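Local coordinates for DUF1881 domain-containing protein (PDB 5Z6D), which carries a beta-gamma-crystallin domain with a calcium site that its interface with an Ig-like domain renders inoperative, in an abundant perithecial protein of Neurospora crassa, at residues G28-V33 and L80-V85. The protein carries 1 engineered substitution. Numbering follows the deposited sequence.
Sequences GQDVSV and LSRFRV
Asp-30 sits between Arg-82 and Arg-84, and both arginines grip it side-on through NE and NH2. Arg-82 puts one nitrogen on each carboxylate oxygen: NE meets OD1 of Asp-30 at 2.8 Å on the syn lone pair, NH2 reaches OD2. Arg-84 bends at its third torsion (chi3 -58°) and brings both nitrogens to OD2 of Asp-30, NE 3.1 Å away on the anti side, 27° out of the carboxylate plane. OD2 therefore takes three N-H groups, which would favour the ionised carboxylate. An alanine in place of Asp-30 is likely to leave the two guanidinium groups without the negative charge between them, free to swing apart.

On the reverse face of the sheet, Val-31 lies with CB over one face of the Phe-83 ring, offset toward its rim, in a CH-pi contact 3.9 Å from the centroid; Tyr-25 meets that ring edge-to-face.

Val-31 and Phe-83 form an antiparallel hydrogen-bonded pair, Val-31 N to Phe-83 O at 2.9 Å; Val-85 N to Gln-29 O and Val-33 N to Ser-81 O continue the ladder, and Gly-28 N reaches Val-85 O beyond it. Ser-81 and Arg-82 both face Trp-55 in a classic beta bulge, and Ser-81 OG hydrogen-bonds His-57 and Gln-56, its companion in the calcium site, empty here. Strand 30-32, beside 82-87, is an edge strand of the chain's four-stranded antiparallel sheet in the beta-gamma-crystallin domain.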
loop_
_atom_site.group_PDB
_atom_site.type_symbol
_atom_site.label_atom_id
_atom_site.label_comp_id
_atom_site.label_asym_id
_atom_site.label_seq_id
_atom_site.Cartn_x
_atom_site.Cartn_y
_atom_site.Cartn_z
ATOM N N GLY A 28 -10.984 -10.857 -6.434
ATOM C CA GLY A 28 -10.722 -10.422 -7.800
ATOM C C GLY A 28 -11.370 -9.102 -8.196
ATOM O O GLY A 28 -11.007 -8.508 -9.216
ATOM N N GLN A 29 -12.360 -8.642 -7.442
ATOM C CA GLN A 29 -12.994 -7.374 -7.770
ATOM C C GLN A 29 -12.197 -6.196 -7.277
ATOM O O GLN A 29 -11.723 -6.160 -6.137
ATOM C CB GLN A 29 -14.416 -7.284 -7.206
ATOM C CG GLN A 29 -15.441 -8.074 -8.019
ATOM C CD GLN A 29 -16.863 -7.738 -7.614
ATOM O OE1 GLN A 29 -17.525 -8.515 -6.916
ATOM N NE2 GLN A 29 -17.333 -6.578 -8.027
ATOM N N ASP A 30 -12.066 -5.231 -8.172
ATOM C CA ASP A 30 -11.381 -3.982 -7.919
ATOM C C ASP A 30 -12.398 -2.890 -8.181
ATOM O O ASP A 30 -12.931 -2.786 -9.287
ATOM C CB ASP A 30 -10.163 -3.865 -8.829
ATOM C CG ASP A 30 -9.296 -2.659 -8.524
ATOM O OD1 ASP A 30 -9.824 -1.534 -8.433
ATOM O OD2 ASP A 30 -8.066 -2.844 -8.390
ATOM N N VAL A 31 -12.683 -2.094 -7.159
ATOM C CA VAL A 31 -13.789 -1.156 -7.192
ATOM C C VAL A 31 -13.348 0.262 -6.837
ATOM O O VAL A 31 -12.740 0.495 -5.785
ATOM C CB VAL A 31 -14.900 -1.579 -6.219
ATOM C CG1 VAL A 31 -16.001 -0.531 -6.193
ATOM C CG2 VAL A 31 -15.439 -2.957 -6.591
ATOM N N SER A 32 -13.668 1.201 -7.712
ATOM C CA SER A 32 -13.403 2.612 -7.481
ATOM C C SER A 32 -14.706 3.392 -7.443
ATOM O O SER A 32 -15.596 3.177 -8.273
ATOM C CB SER A 32 -12.483 3.169 -8.576
ATOM O OG SER A 32 -11.177 2.638 -8.480
ATOM N N VAL A 33 -14.811 4.296 -6.477
ATOM C CA VAL A 33 -16.018 5.083 -6.270
ATOM C C VAL A 33 -15.691 6.555 -6.481
ATOM O O VAL A 33 -14.528 6.958 -6.346
ATOM C CB VAL A 33 -16.599 4.836 -4.865
ATOM C CG1 VAL A 33 -16.848 3.353 -4.676
ATOM C CG2 VAL A 33 -15.655 5.364 -3.795
ATOM N N LEU A 80 -10.704 7.063 1.727
ATOM C CA LEU A 80 -10.321 5.969 0.817
ATOM C C LEU A 80 -11.402 5.764 -0.237
ATOM O O LEU A 80 -12.593 5.831 0.063
ATOM C CB LEU A 80 -10.071 4.670 1.589
ATOM C CG LEU A 80 -9.048 4.743 2.727
ATOM C CD1 LEU A 80 -8.669 3.347 3.181
ATOM C CD2 LEU A 80 -7.804 5.532 2.326
ATOM N N SER A 81 -10.988 5.553 -1.481
ATOM C CA SER A 81 -11.935 5.613 -2.585
ATOM C C SER A 81 -11.830 4.423 -3.517
ATOM O O SER A 81 -12.549 4.346 -4.507
ATOM C CB SER A 81 -11.716 6.893 -3.376
ATOM O OG SER A 81 -10.370 6.954 -3.806
ATOM N N ARG A 82 -10.952 3.478 -3.200
ATOM C CA ARG A 82 -10.806 2.305 -4.046
ATOM C C ARG A 82 -10.538 1.099 -3.169
ATOM O O ARG A 82 -9.972 1.248 -2.096
ATOM C CB ARG A 82 -9.668 2.514 -5.049
ATOM C CG ARG A 82 -9.362 1.331 -5.956
ATOM C CD ARG A 82 -8.356 1.742 -7.029
ATOM N NE ARG A 82 -8.070 0.648 -7.951
ATOM C CZ ARG A 82 -7.090 0.671 -8.846
ATOM N NH1 ARG A 82 -6.298 1.732 -8.929
ATOM N NH2 ARG A 82 -6.895 -0.371 -9.644
ATOM N N PHE A 83 -10.980 -0.082 -3.586
ATOM C CA PHE A 83 -10.594 -1.285 -2.860
ATOM C C PHE A 83 -10.474 -2.481 -3.776
ATOM O O PHE A 83 -11.032 -2.497 -4.864
ATOM C CB PHE A 83 -11.569 -1.597 -1.707
ATOM C CG PHE A 83 -12.976 -1.984 -2.139
ATOM C CD1 PHE A 83 -13.293 -3.302 -2.460
ATOM C CD2 PHE A 83 -13.994 -1.033 -2.167
ATOM C CE1 PHE A 83 -14.588 -3.667 -2.827
ATOM C CE2 PHE A 83 -15.301 -1.392 -2.524
ATOM C CZ PHE A 83 -15.594 -2.703 -2.856
ATOM N N ARG A 84 -9.726 -3.476 -3.325
ATOM C CA ARG A 84 -9.615 -4.732 -4.041
ATOM C C ARG A 84 -9.896 -5.835 -3.044
ATOM O O ARG A 84 -9.405 -5.812 -1.909
ATOM C CB ARG A 84 -8.232 -4.911 -4.687
ATOM C CG ARG A 84 -8.143 -6.163 -5.549
ATOM C CD ARG A 84 -6.794 -6.284 -6.268
ATOM N NE ARG A 84 -6.497 -5.135 -7.118
ATOM C CZ ARG A 84 -5.364 -5.003 -7.804
ATOM N NH1 ARG A 84 -4.434 -5.947 -7.718
ATOM N NH2 ARG A 84 -5.153 -3.931 -8.561
ATOM N N VAL A 85 -10.733 -6.778 -3.446
ATOM C CA VAL A 85 -10.971 -7.963 -2.651
ATOM C C VAL A 85 -9.985 -9.031 -3.102
ATOM O O VAL A 85 -9.959 -9.406 -4.290
ATOM C CB VAL A 85 -12.412 -8.489 -2.794
ATOM C CG1 VAL A 85 -12.641 -9.640 -1.824
ATOM C CG2 VAL A 85 -13.434 -7.351 -2.592
#